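PDB 3GEK: putative thioesterase yhdA from Lactococcus lactis subsp. lactis, which is probably a thioesterase of the PaaI family, possibly hydrolysing 1,4-dihydroxy-2-naphthoyl-CoA, although its function remains unproven. Local coordinates for residues A[5-10]-A[49-54]; A[30-35]-A[53-58]. The protein carries 7 engineered substitutions. One frame throughout, in Å; residues are numbered along the deposited sequence.

Contact 1. Residues A[5-10]-A[49-54]; sequences DQLNIT and GGASLA
Leu7 meets Ala51 and Ala54 without any flat group between them: there are no ring faces or edges across this interface, and methyl groups make the whole contact. The flat groups lie around it. The ring of Phe39 also touches Leu7, and the amide of Gln6 turns to a hydrogen bond with Gln6 of the second subunit. Leu7 points its CB toward the helix and divides its two branches between the alanines. CD2 rests on the CB of Ala54 at 4.0 Å, while CD1 reaches the CB of Ala51 more loosely, at 4.4 Å. As modelled, the fork comes with torsions far from staggered (chi1 -105°, chi2 4°), so the exact placing of the two methyls is less certain. Ala51 and Ala54 stand three residues apart on the same flank of helix 49-68, and Ile58, one turn further on, also touches Leu7. Alanine probably suits these places because its short methyl brings segment 5-10 near the helix, with Leu7 CA 7.3 Å from Ala51 CA. Ala54 is further confined by Gly50 of the second subunit. Asn8, with positive phi, breaks from the helical path before strand 9-10. The contact thus lays the N-terminal segment against the first turns of the long central helix of the hot-dog fold, the "sausage" around which the antiparallel sheet of this thioesterase superfamily curls.

Contact 2. Residues A[30-35]-A[53-58]; sequences FSSKMI and LALAEI
Leu55 has the largest share of the buried surface here, followed by Met34, modelled as selenomethionine, and then by Ser32, which touches the leucine at the margin. The leucine points from helix 49-68 toward strand 28-35 with CG anti to its backbone N (chi1 167°), which sends both methyls out to the sheet. Met34 leaves the strand extended through its first two torsions and then bends at the third, with chi3 at 75°. That bend keeps CE alongside Leu55 CD2, at 3.9 Å. The two side chains run obliquely across each other, touching at several points along their lengths: Met34 CB is 3.9 Å from Leu55 CD2 and 4.1 Å from Leu55 CD1, while Met34 SE lies 4.0 Å from Leu55 CB. A long unbranched residue suits the strand position because it can follow the contours of a branched neighbour, and it also packs on Ile9, His40 and Leu47. Ser32, two residues back on the same face of the strand, only brushes the leucine, its OG 4.3 Å from Leu55 CD1. That buried hydroxyl is hydrogen-bonded to Ala95 O on strand 92-102, so its polarity is met within the sheet, and a small residue here allows the helix to lie close. No hydrogen bond or charge pair joins helix to strand in this contact; the two are therefore held here by van der Waals contact and by burial of apolar surface.

Contacts 1 and 2 use successive turns of helix 49-68, share Leu53 and Ala54, and have centres about 6 Å apart. Strand 9-10, the end of segment 5-10, and strand 28-35 are antiparallel neighbours, with probable hydrogen bonds from Thr10 N to Lys33 O (2.7 Å) and from Ile35 N to Asn8 O (3.2 Å). Leu7, which carries contact 1, also touches Met34 and Ile58 of contact 2, and Ile9 touches Met34 and Leu55, so the contacts share apolar neighbours. Both reach the second subunit, where Gln6 bonds Gln6 and Glu57 OE1 bonds His83 NE2. Hot-dog thioesterases usually have their active site at such a dimer interface, but no catalytic residue is established here.

Contact 1. Residues A[5-10]-A[49-54]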
loop_
_atom_site.group_PDB
_atom_site.type_symbol
_atom_site.label_atom_id
_atom_site.label_comp_id
_atom_site.label_asym_id
_atom_site.label_seq_id
_atom_site.Cartn_x
_atom_site.Cartn_y
_atom_site.Cartn_z
ATOM N N ASP A 5 23.925 9.714 -0.084
ATOM C CA ASP A 5 24.592 11.011 -0.158
ATOM C C ASP A 5 24.353 11.694 -1.502
ATOM O O ASP A 5 24.175 12.912 -1.561
ATOM C CB ASP A 5 26.098 10.872 0.112
ATOM C CG ASP A 5 26.404 10.286 1.485
ATOM O OD1 ASP A 5 25.606 10.480 2.430
ATOM O OD2 ASP A 5 27.459 9.626 1.616
ATOM N N GLN A 6 24.335 10.907 -2.576
ATOM C CA GLN A 6 24.114 11.447 -3.922
ATOM C C GLN A 6 22.697 11.991 -4.121
ATOM O O GLN A 6 22.473 12.851 -4.970
ATOM C CB GLN A 6 24.453 10.410 -4.994
ATOM C CG GLN A 6 25.943 10.159 -5.145
ATOM C CD GLN A 6 26.276 9.327 -6.364
ATOM O OE1 GLN A 6 26.816 8.228 -6.245
ATOM N NE2 GLN A 6 25.956 9.845 -7.544
ATOM N N LEU A 7 21.756 11.498 -3.319
ATOM C CA LEU A 7 20.389 12.014 -3.306
ATOM C C LEU A 7 20.334 13.502 -2.939
ATOM O O LEU A 7 19.392 14.197 -3.310
ATOM C CB LEU A 7 19.517 11.191 -2.351
ATOM C CG LEU A 7 18.477 10.164 -2.838
ATOM C CD1 LEU A 7 18.426 9.932 -4.353
ATOM C CD2 LEU A 7 18.644 8.850 -2.093
ATOM N N ASN A 8 21.358 13.983 -2.231
ATOM C CA ASN A 8 21.446 15.388 -1.818
ATOM C C ASN A 8 20.237 15.819 -0.975
ATOM O O ASN A 8 19.513 16.756 -1.323
ATOM C CB ASN A 8 21.637 16.303 -3.044
ATOM C CG ASN A 8 22.247 17.656 -2.692
ATOM O OD1 ASN A 8 22.567 17.940 -1.536
ATOM N ND2 ASN A 8 22.412 18.497 -3.702
ATOM N N ILE A 9 20.017 15.106 0.127
ATOM C CA ILE A 9 18.993 15.474 1.105
ATOM C C ILE A 9 19.511 16.641 1.949
ATOM O O ILE A 9 20.573 16.544 2.561
ATOM C CB ILE A 9 18.606 14.281 2.032
ATOM C CG1 ILE A 9 18.285 13.005 1.231
ATOM C CG2 ILE A 9 17.472 14.654 2.983
ATOM C CD1 ILE A 9 17.461 13.209 -0.024
ATOM N N THR A 10 18.762 17.742 1.967
ATOM C CA THR A 10 19.168 18.954 2.681
ATOM C C THR A 10 18.140 19.364 3.747
ATOM O O THR A 10 17.006 18.891 3.741
ATOM C CB THR A 10 19.379 20.135 1.704
ATOM O OG1 THR A 10 19.912 19.653 0.468
ATOM C CG2 THR A 10 20.345 21.150 2.281
ATOM N N GLY A 49 10.574 8.343 -9.770
ATOM C CA GLY A 49 9.794 7.942 -8.601
ATOM C C GLY A 49 10.633 7.182 -7.596
ATOM O O GLY A 49 10.395 7.265 -6.388
ATOM N N GLY A 50 11.621 6.446 -8.101
ATOM C CA GLY A 50 12.576 5.726 -7.262
ATOM C C GLY A 50 13.343 6.640 -6.323
ATOM O O GLY A 50 13.624 6.263 -5.180
ATOM N N ALA A 51 13.684 7.836 -6.808
ATOM C CA ALA A 51 14.360 8.853 -6.000
ATOM C C ALA A 51 13.461 9.366 -4.872
ATOM O O ALA A 51 13.913 9.495 -3.733
ATOM C CB ALA A 51 14.838 10.006 -6.877
ATOM N N SER A 52 12.197 9.653 -5.195
ATOM C CA SER A 52 11.197 10.058 -4.201
ATOM C C SER A 52 10.925 8.963 -3.166
ATOM O O SER A 52 10.835 9.243 -1.970
ATOM C CB SER A 52 9.889 10.470 -4.881
ATOM O OG SER A 52 10.092 11.579 -5.749
ATOM N N LEU A 53 10.781 7.725 -3.632
ATOM C CA LEU A 53 10.620 6.575 -2.743
ATOM C C LEU A 53 11.782 6.473 -1.772
ATOM O O LEU A 53 11.575 6.328 -0.567
ATOM C CB LEU A 53 10.538 5.278 -3.545
ATOM C CG LEU A 53 9.204 4.705 -4.012
ATOM C CD1 LEU A 53 8.151 5.779 -4.259
ATOM C CD2 LEU A 53 9.464 3.876 -5.279
ATOM N N ALA A 54 12.999 6.546 -2.312
ATOM C CA ALA A 54 14.209 6.478 -1.515
ATOM C C ALA A 54 14.293 7.645 -0.528
ATOM O O ALA A 54 14.681 7.453 0.624
ATOM C CB ALA A 54 15.429 6.443 -2.411
#

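Contact 2. Residues A[30-35]-A[53-58]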
loop_
_atom_site.group_PDB
_atom_site.type_symbol
_atom_site.label_atom_id
_atom_site.label_comp_id
_atom_site.label_asym_id
_atom_site.label_seq_id
_atom_site.Cartn_x
_atom_site.Cartn_y
_atom_site.Cartn_z
ATOM N N PHE A 30 8.713 15.694 10.661
ATOM C CA PHE A 30 9.999 16.055 10.065
ATOM C C PHE A 30 9.843 16.880 8.790
ATOM O O PHE A 30 8.793 16.862 8.148
ATOM C CB PHE A 30 10.916 14.838 9.845
ATOM C CG PHE A 30 10.551 13.983 8.660
ATOM C CD1 PHE A 30 10.973 14.323 7.375
ATOM C CD2 PHE A 30 9.818 12.818 8.832
ATOM C CE1 PHE A 30 10.643 13.529 6.281
ATOM C CE2 PHE A 30 9.500 12.009 7.745
ATOM C CZ PHE A 30 9.911 12.367 6.468
ATOM N N SER A 31 10.905 17.613 8.467
ATOM C CA SER A 31 11.021 18.422 7.264
ATOM C C SER A 31 12.352 18.114 6.580
ATOM O O SER A 31 13.327 17.738 7.241
ATOM C CB SER A 31 11.007 19.904 7.634
ATOM O OG SER A 31 9.731 20.470 7.447
ATOM N N SER A 32 12.391 18.301 5.262
ATOM C CA SER A 32 13.623 18.180 4.485
ATOM C C SER A 32 13.415 18.643 3.052
ATOM O O SER A 32 12.288 18.846 2.606
ATOM C CB SER A 32 14.152 16.742 4.487
ATOM O OG SER A 32 13.305 15.882 3.748
ATOM N N LYS A 33 14.522 18.811 2.342
ATOM C CA LYS A 33 14.498 19.136 0.929
ATOM C C LYS A 33 15.419 18.165 0.210
ATOM O O LYS A 33 16.359 17.629 0.809
ATOM C CB LYS A 33 14.956 20.580 0.686
ATOM C CG LYS A 33 14.081 21.636 1.343
ATOM C CD LYS A 33 14.401 23.032 0.844
ATOM C CE LYS A 33 13.616 24.093 1.617
ATOM N NZ LYS A 33 14.082 24.217 3.030
HETATM N N MSE A 34 15.135 17.924 -1.062
HETATM C CA MSE A 34 16.052 17.190 -1.916
HETATM C C MSE A 34 16.359 18.014 -3.159
HETATM O O MSE A 34 15.462 18.315 -3.946
HETATM C CB MSE A 34 15.481 15.823 -2.295
HETATM C CG MSE A 34 16.385 15.028 -3.229
HETATM SE SE MSE A 34 15.806 13.184 -3.417
HETATM C CE MSE A 34 14.255 13.484 -4.582
ATOM N N ILE A 35 17.617 18.370 -3.319
ATOM C CA ILE A 35 18.063 19.189 -4.443
ATOM C C ILE A 35 18.323 18.317 -5.671
ATOM O O ILE A 35 19.158 17.415 -5.634
ATOM C CB ILE A 35 19.333 19.989 -4.097
ATOM C CG1 ILE A 35 19.187 20.656 -2.721
ATOM C CG2 ILE A 35 19.647 21.005 -5.203
ATOM C CD1 ILE A 35 20.485 21.248 -2.182
ATOM N N LEU A 53 10.781 7.725 -3.632
ATOM C CA LEU A 53 10.620 6.575 -2.743
ATOM C C LEU A 53 11.782 6.473 -1.772
ATOM O O LEU A 53 11.575 6.328 -0.567
ATOM C CB LEU A 53 10.538 5.278 -3.545
ATOM C CG LEU A 53 9.204 4.705 -4.012
ATOM C CD1 LEU A 53 8.151 5.779 -4.259
ATOM C CD2 LEU A 53 9.464 3.876 -5.279
ATOM N N ALA A 54 12.999 6.546 -2.312
ATOM C CA ALA A 54 14.209 6.478 -1.515
ATOM C C ALA A 54 14.293 7.645 -0.528
ATOM O O ALA A 54 14.681 7.453 0.624
ATOM C CB ALA A 54 15.429 6.443 -2.411
ATOM N N LEU A 55 13.918 8.843 -0.976
ATOM C CA LEU A 55 13.883 10.023 -0.108
ATOM C C LEU A 55 12.960 9.789 1.092
ATOM O O LEU A 55 13.302 10.141 2.224
ATOM C CB LEU A 55 13.425 11.261 -0.896
ATOM C CG LEU A 55 13.021 12.548 -0.163
ATOM C CD1 LEU A 55 14.181 13.146 0.593
ATOM C CD2 LEU A 55 12.449 13.583 -1.129
ATOM N N ALA A 56 11.793 9.203 0.832
ATOM C CA ALA A 56 10.804 8.944 1.878
ATOM C C ALA A 56 11.293 7.927 2.893
ATOM O O ALA A 56 11.165 8.149 4.092
ATOM C CB ALA A 56 9.507 8.479 1.275
ATOM N N GLU A 57 11.836 6.810 2.411
ATOM C CA GLU A 57 12.325 5.747 3.293
ATOM C C GLU A 57 13.518 6.221 4.132
ATOM O O GLU A 57 13.614 5.903 5.323
ATOM C CB GLU A 57 12.651 4.466 2.501
ATOM C CG GLU A 57 12.887 3.237 3.395
ATOM C CD GLU A 57 12.877 1.898 2.659
ATOM O OE1 GLU A 57 12.063 1.723 1.732
ATOM O OE2 GLU A 57 13.671 0.998 3.044
ATOM N N ILE A 58 14.400 7.009 3.515
ATOM C CA ILE A 58 15.612 7.500 4.177
ATOM C C ILE A 58 15.328 8.566 5.243
ATOM O O ILE A 58 15.887 8.500 6.342
ATOM C CB ILE A 58 16.677 7.995 3.155
ATOM C CG1 ILE A 58 17.225 6.804 2.358
ATOM C CG2 ILE A 58 17.829 8.730 3.858
ATOM C CD1 ILE A 58 17.986 7.187 1.103
#